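PDB 3WD6: omega-class glutathione S-transferase from Bombyx mori, which binds glutathione and, like other omega-class enzymes, probably acts as a glutathione transferase and a glutathione-dependent dehydroascorbate reductase. Local coordinates for residues 38-44 with 78-82; 49-53 with 100-106; 148-152 with 197-201. All coordinates share one frame; numbering follows the deposited sequence.

Contact 1: residues 38-44 with 78-82; sequences CPYAQRT and VPAIE. With GSH (glutathione), chain J.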
loop_
_atom_site.group_PDB
_atom_site.type_symbol
_atom_site.label_atom_id
_atom_site.label_comp_id
_atom_site.label_asym_id
_atom_site.label_seq_id
_atom_site.Cartn_x
_atom_site.Cartn_y
_atom_site.Cartn_z
ATOM N N CYS A 38 -3.480 4.606 -4.491
ATOM C CA CYS A 38 -3.977 4.203 -3.182
ATOM C C CYS A 38 -3.011 3.254 -2.444
ATOM O O CYS A 38 -2.777 2.115 -2.885
ATOM C CB CYS A 38 -5.376 3.581 -3.275
ATOM S SG CYS A 38 -5.982 3.051 -1.634
ATOM N N PRO A 39 -2.458 3.709 -1.300
ATOM C CA PRO A 39 -1.532 2.782 -0.618
ATOM C C PRO A 39 -2.250 1.552 -0.094
ATOM O O PRO A 39 -1.626 0.474 -0.060
ATOM C CB PRO A 39 -0.964 3.604 0.554
ATOM C CG PRO A 39 -1.984 4.684 0.796
ATOM C CD PRO A 39 -2.618 4.981 -0.575
ATOM N N TYR A 40 -3.514 1.701 0.323
ATOM C CA TYR A 40 -4.239 0.554 0.870
ATOM C C TYR A 40 -4.419 -0.509 -0.198
ATOM O O TYR A 40 -4.166 -1.700 0.039
ATOM C CB TYR A 40 -5.577 0.970 1.494
ATOM C CG TYR A 40 -5.375 1.774 2.749
ATOM C CD1 TYR A 40 -5.037 1.151 3.952
ATOM C CD2 TYR A 40 -5.465 3.165 2.725
ATOM C CE1 TYR A 40 -4.822 1.889 5.104
ATOM C CE2 TYR A 40 -5.253 3.916 3.879
ATOM C CZ TYR A 40 -4.935 3.271 5.063
ATOM O OH TYR A 40 -4.711 4.017 6.198
ATOM N N ALA A 41 -4.842 -0.080 -1.380
ATOM C CA ALA A 41 -4.986 -1.004 -2.494
ATOM C C ALA A 41 -3.624 -1.600 -2.880
ATOM O O ALA A 41 -3.556 -2.745 -3.346
ATOM C CB ALA A 41 -5.635 -0.304 -3.666
ATOM N N GLN A 42 -2.543 -0.841 -2.674
ATOM C CA GLN A 42 -1.194 -1.337 -3.000
ATOM C C GLN A 42 -0.844 -2.628 -2.233
ATOM O O GLN A 42 -0.151 -3.515 -2.756
ATOM C CB GLN A 42 -0.121 -0.272 -2.757
ATOM C CG GLN A 42 1.257 -0.682 -3.269
ATOM C CD GLN A 42 2.316 0.395 -3.050
ATOM O OE1 GLN A 42 2.029 1.457 -2.464
ATOM N NE2 GLN A 42 3.555 0.123 -3.508
ATOM N N ARG A 43 -1.326 -2.725 -0.996
ATOM C CA ARG A 43 -1.172 -3.945 -0.206
ATOM C C ARG A 43 -1.641 -5.165 -0.975
ATOM O O ARG A 43 -0.977 -6.214 -0.959
ATOM C CB ARG A 43 -1.968 -3.840 1.099
ATOM C CG ARG A 43 -1.357 -2.930 2.107
ATOM C CD ARG A 43 -2.336 -2.664 3.195
ATOM N NE ARG A 43 -1.681 -2.180 4.405
ATOM C CZ ARG A 43 -2.328 -1.845 5.511
ATOM N NH1 ARG A 43 -3.666 -1.921 5.546
ATOM N NH2 ARG A 43 -1.632 -1.444 6.577
ATOM N N THR A 44 -2.788 -5.035 -1.641
ATOM C CA THR A 44 -3.368 -6.166 -2.355
ATOM C C THR A 44 -2.516 -6.508 -3.587
ATOM O O THR A 44 -2.227 -7.681 -3.842
ATOM C CB THR A 44 -4.835 -5.880 -2.730
ATOM O OG1 THR A 44 -5.595 -5.620 -1.533
ATOM C CG2 THR A 44 -5.437 -7.063 -3.487
ATOM N N VAL A 78 -11.479 1.390 -2.055
ATOM C CA VAL A 78 -10.537 0.422 -2.638
ATOM C C VAL A 78 -9.517 0.056 -1.565
ATOM O O VAL A 78 -9.267 0.852 -0.653
ATOM C CB VAL A 78 -9.807 0.990 -3.873
ATOM C CG1 VAL A 78 -10.750 1.070 -5.072
ATOM C CG2 VAL A 78 -9.193 2.354 -3.556
ATOM N N PRO A 79 -8.921 -1.142 -1.652
ATOM C CA PRO A 79 -9.178 -2.152 -2.689
ATOM C C PRO A 79 -10.417 -3.018 -2.406
ATOM O O PRO A 79 -10.956 -3.088 -1.275
ATOM C CB PRO A 79 -7.953 -3.071 -2.568
ATOM C CG PRO A 79 -7.682 -3.081 -1.039
ATOM C CD PRO A 79 -7.948 -1.615 -0.636
ATOM N N ALA A 80 -10.855 -3.687 -3.464
ATOM C CA ALA A 80 -11.716 -4.847 -3.338
ATOM C C ALA A 80 -11.249 -5.898 -4.356
ATOM O O ALA A 80 -10.853 -5.536 -5.484
ATOM C CB ALA A 80 -13.170 -4.475 -3.588
ATOM N N ILE A 81 -11.282 -7.177 -3.968
ATOM C CA ILE A 81 -11.059 -8.240 -4.936
ATOM C C ILE A 81 -12.375 -8.957 -5.288
ATOM O O ILE A 81 -13.283 -9.076 -4.450
ATOM C CB ILE A 81 -9.975 -9.266 -4.468
ATOM C CG1 ILE A 81 -10.479 -10.095 -3.283
ATOM C CG2 ILE A 81 -8.677 -8.555 -4.115
ATOM C CD1 ILE A 81 -9.444 -11.108 -2.757
ATOM N N GLU A 82 -12.468 -9.430 -6.525
ATOM C CA GLU A 82 -13.630 -10.186 -6.981
ATOM C C GLU A 82 -13.108 -11.568 -7.356
ATOM O O GLU A 82 -12.343 -11.711 -8.321
ATOM C CB GLU A 82 -14.287 -9.499 -8.189
ATOM C CG GLU A 82 -15.595 -10.148 -8.668
ATOM C CD GLU A 82 -16.471 -9.178 -9.501
ATOM O OE1 GLU A 82 -17.685 -9.438 -9.688
ATOM O OE2 GLU A 82 -15.941 -8.145 -9.970
HETATM N N1 GSH J . -9.520 0.287 5.798
HETATM C CA1 GSH J . -9.550 0.269 4.330
HETATM C C1 GSH J . -8.581 -0.753 3.745
HETATM O O11 GSH J . -8.799 -1.308 2.606
HETATM O O12 GSH J . -7.547 -1.081 4.426
HETATM C CB1 GSH J . -9.257 1.676 3.827
HETATM C CG1 GSH J . -8.983 1.862 2.369
HETATM C CD1 GSH J . -9.087 3.280 1.867
HETATM O OE1 GSH J . -9.074 4.240 2.630
HETATM N N2 GSH J . -9.206 3.531 0.463
HETATM C CA2 GSH J . -9.329 4.930 0.041
HETATM C C2 GSH J . -10.715 5.115 -0.540
HETATM O O2 GSH J . -11.165 4.247 -1.280
HETATM C CB2 GSH J . -8.318 5.232 -1.007
HETATM S SG2 GSH J . -6.658 5.521 -0.514
HETATM N N3 GSH J . -11.479 6.304 -0.234
HETATM C CA3 GSH J . -12.816 6.481 -0.803
HETATM C C3 GSH J . -13.258 7.876 -0.998
HETATM O O31 GSH J . -12.594 8.641 -1.748
HETATM O O32 GSH J . -14.298 8.286 -0.424
#
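A41 and P79 meet where the start of helix 39-51 packs against the cis-proline loop of the thioredoxin-like domain, the glutathione site of this fold. The apolar contacts centre on the P79 ring. Its CB lies 3.8 Å from A41 CB, and its CD sits beside the backbone N of A41, in the first turn of the helix. On the next turn T44 holds OG1 anti to its carbonyl carbon (chi1 -59°), which lays the oxygen 3.3 Å from P79 CG and sends CG2 to within 3.6 Å of I81 CG2. The T44 hydroxyl finds its polar partner in T95 OG1, on helix 92-102. At V78, just before the proline, CG2 lies near C38 SG, whose position is less sure. GSH CB1 lies 4.0 Å above one face of the Y40 ring, offset toward its rim, while the Y40 hydroxyl is held by Q130.

The polar contacts run through the ligand. No hydrogen bond joins the two segments directly; instead the backbone of V78 pairs with the middle of glutathione as an extra strand would. V78 N gives its hydrogen to GSH O2 at 3.0 Å, N-H...O 160°, and GSH N2 returns one to V78 O at 2.9 Å. S92 OG and E91 OE1 also hydrogen-bond the tripeptide. C38, at the N-cap, accepts from A41 N, a bond that shares the doubt about the sulfur.

The cis peptide before P79 thus leaves the V78 backbone turned to the ligand and the proline ring turned to the helix. Both backbone bonds grip the cysteinyl residue of glutathione, by its N2 and O2, which is consistent with its sulfur being directed to C38 and with the thiol chemistry of the class.

Contact 2: residues 49-53 with 100-106; sequences NAKQI and DEVYPKR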
loop_
_atom_site.group_PDB
_atom_site.type_symbol
_atom_site.label_atom_id
_atom_site.label_comp_id
_atom_site.label_asym_id
_atom_site.label_seq_id
_atom_site.Cartn_x
_atom_site.Cartn_y
_atom_site.Cartn_z
ATOM N N ASN A 49 1.350 -9.819 -6.430
ATOM C CA ASN A 49 2.633 -9.913 -7.135
ATOM C C ASN A 49 3.565 -10.939 -6.513
ATOM O O ASN A 49 4.087 -11.813 -7.201
ATOM C CB ASN A 49 3.348 -8.562 -7.180
ATOM C CG ASN A 49 2.650 -7.555 -8.083
ATOM O OD1 ASN A 49 1.626 -7.859 -8.713
ATOM N ND2 ASN A 49 3.201 -6.338 -8.145
ATOM N N ALA A 50 3.785 -10.824 -5.208
ATOM C CA ALA A 50 4.760 -11.675 -4.541
ATOM C C ALA A 50 4.388 -13.160 -4.683
ATOM O O ALA A 50 5.276 -14.035 -4.839
ATOM C CB ALA A 50 4.892 -11.277 -3.070
ATOM N N LYS A 51 3.079 -13.438 -4.641
ATOM C CA LYS A 51 2.578 -14.817 -4.688
ATOM C C LYS A 51 2.409 -15.298 -6.127
ATOM O O LYS A 51 2.126 -16.474 -6.378
ATOM C CB LYS A 51 1.255 -14.964 -3.895
ATOM C CG LYS A 51 1.389 -14.639 -2.396
ATOM C CD LYS A 51 0.030 -14.681 -1.672
ATOM C CE LYS A 51 -0.408 -16.087 -1.304
ATOM N NZ LYS A 51 0.584 -16.803 -0.414
ATOM N N GLN A 52 2.595 -14.386 -7.075
ATOM C CA GLN A 52 2.510 -14.731 -8.493
ATOM C C GLN A 52 1.133 -15.255 -8.870
ATOM O O GLN A 52 1.013 -16.163 -9.697
ATOM C CB GLN A 52 3.556 -15.783 -8.849
ATOM C CG GLN A 52 4.929 -15.473 -8.282
ATOM C CD GLN A 52 5.967 -15.267 -9.358
ATOM O OE1 GLN A 52 6.934 -16.030 -9.454
ATOM N NE2 GLN A 52 5.776 -14.233 -10.186
ATOM N N ILE A 53 0.101 -14.695 -8.244
ATOM C CA ILE A 53 -1.278 -14.979 -8.604
ATOM C C ILE A 53 -1.667 -14.151 -9.826
ATOM O O ILE A 53 -1.487 -12.923 -9.842
ATOM C CB ILE A 53 -2.200 -14.604 -7.448
ATOM C CG1 ILE A 53 -1.987 -15.586 -6.283
ATOM C CG2 ILE A 53 -3.665 -14.566 -7.902
ATOM C CD1 ILE A 53 -2.205 -14.959 -4.879
ATOM N N ASP A 100 -3.652 -15.260 1.230
ATOM C CA ASP A 100 -2.625 -16.083 1.878
ATOM C C ASP A 100 -3.185 -17.447 2.310
ATOM O O ASP A 100 -2.461 -18.447 2.282
ATOM C CB ASP A 100 -1.981 -15.350 3.069
ATOM C CG ASP A 100 -0.512 -15.739 3.278
ATOM O OD1 ASP A 100 0.268 -15.727 2.279
ATOM O OD2 ASP A 100 -0.134 -16.065 4.442
ATOM N N GLU A 101 -4.467 -17.498 2.684
ATOM C CA GLU A 101 -5.093 -18.762 3.108
ATOM C C GLU A 101 -5.391 -19.671 1.909
ATOM O O GLU A 101 -5.232 -20.894 1.964
ATOM C CB GLU A 101 -6.384 -18.500 3.888
ATOM C CG GLU A 101 -6.151 -18.100 5.337
ATOM C CD GLU A 101 -7.350 -17.414 5.980
ATOM O OE1 GLU A 101 -8.472 -17.522 5.439
ATOM O OE2 GLU A 101 -7.166 -16.755 7.033
ATOM N N VAL A 102 -5.802 -19.055 0.814
ATOM C CA VAL A 102 -6.285 -19.807 -0.326
ATOM C C VAL A 102 -5.188 -20.133 -1.341
ATOM O O VAL A 102 -5.277 -21.140 -2.046
ATOM C CB VAL A 102 -7.486 -19.090 -0.981
ATOM C CG1 VAL A 102 -7.682 -19.550 -2.415
ATOM C CG2 VAL A 102 -8.733 -19.337 -0.147
ATOM N N TYR A 103 -4.161 -19.294 -1.422
ATOM C CA TYR A 103 -2.991 -19.621 -2.253
ATOM C C TYR A 103 -1.779 -19.962 -1.378
ATOM O O TYR A 103 -1.107 -19.070 -0.851
ATOM C CB TYR A 103 -2.653 -18.483 -3.222
ATOM C CG TYR A 103 -3.732 -18.153 -4.239
ATOM C CD1 TYR A 103 -4.735 -17.226 -3.945
ATOM C CD2 TYR A 103 -3.727 -18.737 -5.502
ATOM C CE1 TYR A 103 -5.709 -16.894 -4.870
ATOM C CE2 TYR A 103 -4.710 -18.414 -6.448
ATOM C CZ TYR A 103 -5.697 -17.493 -6.124
ATOM O OH TYR A 103 -6.676 -17.175 -7.052
ATOM N N PRO A 104 -1.484 -21.260 -1.250
ATOM C CA PRO A 104 -0.488 -21.733 -0.269
ATOM C C PRO A 104 0.968 -21.383 -0.635
ATOM O O PRO A 104 1.802 -21.222 0.250
ATOM C CB PRO A 104 -0.680 -23.267 -0.284
ATOM C CG PRO A 104 -1.117 -23.567 -1.721
ATOM C CD PRO A 104 -1.975 -22.349 -2.134
ATOM N N LYS A 105 1.286 -21.285 -1.913
ATOM C CA LYS A 105 2.653 -20.928 -2.280
ATOM C C LYS A 105 3.040 -19.510 -1.859
ATOM O O LYS A 105 2.206 -18.597 -1.847
ATOM C CB LYS A 105 2.893 -21.141 -3.777
ATOM C CG LYS A 105 2.879 -22.619 -4.141
ATOM C CD LYS A 105 3.014 -22.831 -5.635
ATOM C CE LYS A 105 2.426 -24.181 -6.008
ATOM N NZ LYS A 105 2.681 -24.510 -7.444
ATOM N N ARG A 106 4.318 -19.348 -1.520
ATOM C CA ARG A 106 4.842 -18.079 -1.026
ATOM C C ARG A 106 3.963 -17.530 0.118
ATOM O O ARG A 106 3.339 -16.480 -0.002
ATOM C CB ARG A 106 4.957 -17.069 -2.180
ATOM C CG ARG A 106 5.648 -15.768 -1.802
ATOM C CD ARG A 106 7.169 -15.925 -1.801
ATOM N NE ARG A 106 7.848 -14.619 -1.825
ATOM C CZ ARG A 106 7.932 -13.804 -0.770
ATOM N NH1 ARG A 106 8.569 -12.629 -0.880
ATOM N NH2 ARG A 106 7.376 -14.169 0.394
HETATM O O HOH W 1 8.011 -13.291 -4.810
#
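The C-terminal ends of helices 39-51 and 92-102 of the thioredoxin-like domain meet where K51 reaches D100 and the Y103-R106 turn. The first helix closes with a Schellman motif at Q52. Its last turn sends the K51 side chain, bent at chi3 and chi4 (81° and 58°), into the turn that follows helix 92-102. There NZ meets four acceptors: the carbonyl oxygens of Y103, K105 and R106 and D100 OD1. Y103 O, 2.9 Å from K51 NZ, is approached almost end-on, K105 O from a tilt, and R106 O, 2.8 Å from K51 NZ, from above its carbonyl plane. D100 OD1 is the fourth acceptor, in a salt bridge of 2.9 Å to K51 NZ, met on the anti side of the carboxylate, and it also accepts from L108 N. Four acceptors outnumber the three hydrogens of an ammonium group, and the charge probably steadies the carbonyls gathered at this helix end.

Apolar contact flanks the lysine. I53 lies over one face of the Y103 ring, with CG1 3.7 Å from the ring centroid in a CH-pi contact; I53 CD1 is 3.5 Å from Y103 CD1.

On the other flank R106 runs past A50 with one face of its guanidinium toward A50 CB, while its NH1 binds P175 O. A water bridges the pair, donating to A50 O at 2.8 Å and accepting from R106 NE at 3.3 Å.

Contact 3: residues 148-152 with 197-201; sequences VAAYH and RVRLE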
loop_
_atom_site.group_PDB
_atom_site.type_symbol
_atom_site.label_atom_id
_atom_site.label_comp_id
_atom_site.label_asym_id
_atom_site.label_seq_id
_atom_site.Cartn_x
_atom_site.Cartn_y
_atom_site.Cartn_z
ATOM N N VAL A 148 4.362 14.325 14.579
ATOM C CA VAL A 148 5.737 14.072 14.197
ATOM C C VAL A 148 6.440 13.126 15.180
ATOM O O VAL A 148 7.149 12.197 14.767
ATOM C CB VAL A 148 6.539 15.376 14.002
ATOM C CG1 VAL A 148 8.026 15.070 13.745
ATOM C CG2 VAL A 148 5.956 16.181 12.850
ATOM N N ALA A 149 6.241 13.344 16.474
ATOM C CA ALA A 149 6.847 12.477 17.481
ATOM C C ALA A 149 6.304 11.031 17.414
ATOM O O ALA A 149 7.073 10.063 17.513
ATOM C CB ALA A 149 6.649 13.069 18.873
ATOM N N ALA A 150 4.987 10.890 17.262
ATOM C CA ALA A 150 4.368 9.572 17.185
ATOM C C ALA A 150 4.940 8.785 15.999
ATOM O O ALA A 150 5.266 7.596 16.103
ATOM C CB ALA A 150 2.859 9.706 17.061
ATOM N N TYR A 151 5.043 9.474 14.872
ATOM C CA TYR A 151 5.638 8.941 13.667
ATOM C C TYR A 151 7.051 8.392 13.936
ATOM O O TYR A 151 7.387 7.278 13.515
ATOM C CB TYR A 151 5.626 10.045 12.602
ATOM C CG TYR A 151 6.641 9.940 11.482
ATOM C CD1 TYR A 151 6.454 9.066 10.413
ATOM C CD2 TYR A 151 7.761 10.768 11.464
ATOM C CE1 TYR A 151 7.381 8.995 9.379
ATOM C CE2 TYR A 151 8.690 10.709 10.432
ATOM C CZ TYR A 151 8.498 9.822 9.395
ATOM O OH TYR A 151 9.418 9.770 8.368
ATOM N N HIS A 152 7.865 9.159 14.655
ATOM C CA HIS A 152 9.210 8.708 15.006
ATOM C C HIS A 152 9.205 7.515 15.934
ATOM O O HIS A 152 10.091 6.659 15.844
ATOM C CB HIS A 152 10.043 9.838 15.613
ATOM C CG HIS A 152 10.569 10.795 14.595
ATOM N ND1 HIS A 152 9.990 12.025 14.362
ATOM C CD2 HIS A 152 11.600 10.689 13.724
ATOM C CE1 HIS A 152 10.654 12.646 13.402
ATOM N NE2 HIS A 152 11.636 11.858 13.000
ATOM N N ARG A 197 9.829 17.528 8.519
ATOM C CA ARG A 197 9.113 16.756 9.524
ATOM C C ARG A 197 9.098 15.260 9.201
ATOM O O ARG A 197 8.592 14.458 9.990
ATOM C CB ARG A 197 7.674 17.266 9.613
ATOM C CG ARG A 197 7.556 18.787 9.739
ATOM C CD ARG A 197 6.107 19.269 9.588
ATOM N NE ARG A 197 5.636 19.183 8.207
ATOM C CZ ARG A 197 4.421 19.551 7.810
ATOM N NH1 ARG A 197 3.554 20.030 8.690
ATOM N NH2 ARG A 197 4.069 19.444 6.531
ATOM N N VAL A 198 9.655 14.894 8.047
ATOM C CA VAL A 198 9.632 13.514 7.575
ATOM C C VAL A 198 11.037 12.954 7.346
ATOM O O VAL A 198 11.284 11.782 7.599
ATOM C CB VAL A 198 8.846 13.395 6.252
ATOM C CG1 VAL A 198 8.756 11.930 5.809
ATOM C CG2 VAL A 198 7.462 14.021 6.390
ATOM N N ARG A 199 11.949 13.792 6.858
ATOM C CA ARG A 199 13.296 13.344 6.490
ATOM C C ARG A 199 13.914 12.530 7.625
ATOM O O ARG A 199 13.745 12.864 8.803
ATOM C CB ARG A 199 14.201 14.534 6.136
ATOM C CG ARG A 199 15.402 14.161 5.248
ATOM C CD ARG A 199 16.444 15.297 5.132
ATOM N NE ARG A 199 17.303 15.392 6.317
ATOM C CZ ARG A 199 18.504 14.818 6.436
ATOM N NH1 ARG A 199 19.012 14.101 5.436
ATOM N NH2 ARG A 199 19.202 14.959 7.563
ATOM N N LEU A 200 14.625 11.466 7.274
ATOM C CA LEU A 200 15.200 10.584 8.276
ATOM C C LEU A 200 16.676 10.872 8.500
ATOM O O LEU A 200 17.473 10.859 7.557
ATOM C CB LEU A 200 15.003 9.121 7.864
ATOM C CG LEU A 200 13.552 8.640 7.763
ATOM C CD1 LEU A 200 13.494 7.148 7.456
ATOM C CD2 LEU A 200 12.799 8.960 9.057
ATOM N N GLU A 201 17.041 11.137 9.751
ATOM C CA GLU A 201 18.447 11.322 10.109
ATOM C C GLU A 201 19.183 10.000 9.870
ATOM O O GLU A 201 18.860 8.980 10.482
ATOM C CB GLU A 201 18.578 11.778 11.571
ATOM C CG GLU A 201 19.918 12.442 11.926
ATOM C CD GLU A 201 21.074 11.446 12.125
ATOM O OE1 GLU A 201 20.864 10.380 12.752
ATOM O OE2 GLU A 201 22.199 11.738 11.656
#
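With CG swung opposite its backbone N (chi1 157°), Y151 reaches out from helix 145-165 to V198, whose CG1 is likewise anti to the backbone N (chi1 -177°) and comes up beside the phenol oxygen. The contact fastens this helix of the all-helical C-terminal domain of the GST fold to the loop between helices 177-189 and 206-216. Y151 OH donates to V198 O at 2.8 Å; the acceptor lies at the ring edge, and the hydroxyl meets a lone pair in the carbonyl plane. Around the same hydroxyl oxygen V198 CG1 packs at 3.4 Å and L200 CD2 at 3.5 Å, so two methyl groups lie close to it. L189 of helix 177-189 touches Y151, V198 and L200 alike. A phenylalanine at Y151 would probably leave V198 O without this donor and the loop less firmly tied to the helix.

One turn earlier V148 CG2 lies 3.8 Å from R197 CB, the two side chains crossing at about a right angle; the R197 guanidinium turns away to D195. V148 O accepts twice from H152, from the backbone N and, on the opposite face of its carbonyl plane, from ND1 at 2.9 Å.

Contacts 1 and 2 share helix 39-51 and lie in the N-terminal thioredoxin-like domain: contact 1 at the start of the helix, beside glutathione, contact 2 at its far end. Their centres are about 16 Å apart, their nearest atoms about 5 Å, and their segments alternate along the chain. Contact 3 belongs to the C-terminal helical domain, its centre about 26 Å from that of contact 1 and about 34 Å from that of contact 2, which lies on the opposite side of the chain's centre from contact 3. Of the three, contact 1 alone touches glutathione. Helix 177-189 reaches all three: W185 meets P39 and Y40, Y180 meets A50 and R106, and L189 meets Y151, V198 and L200.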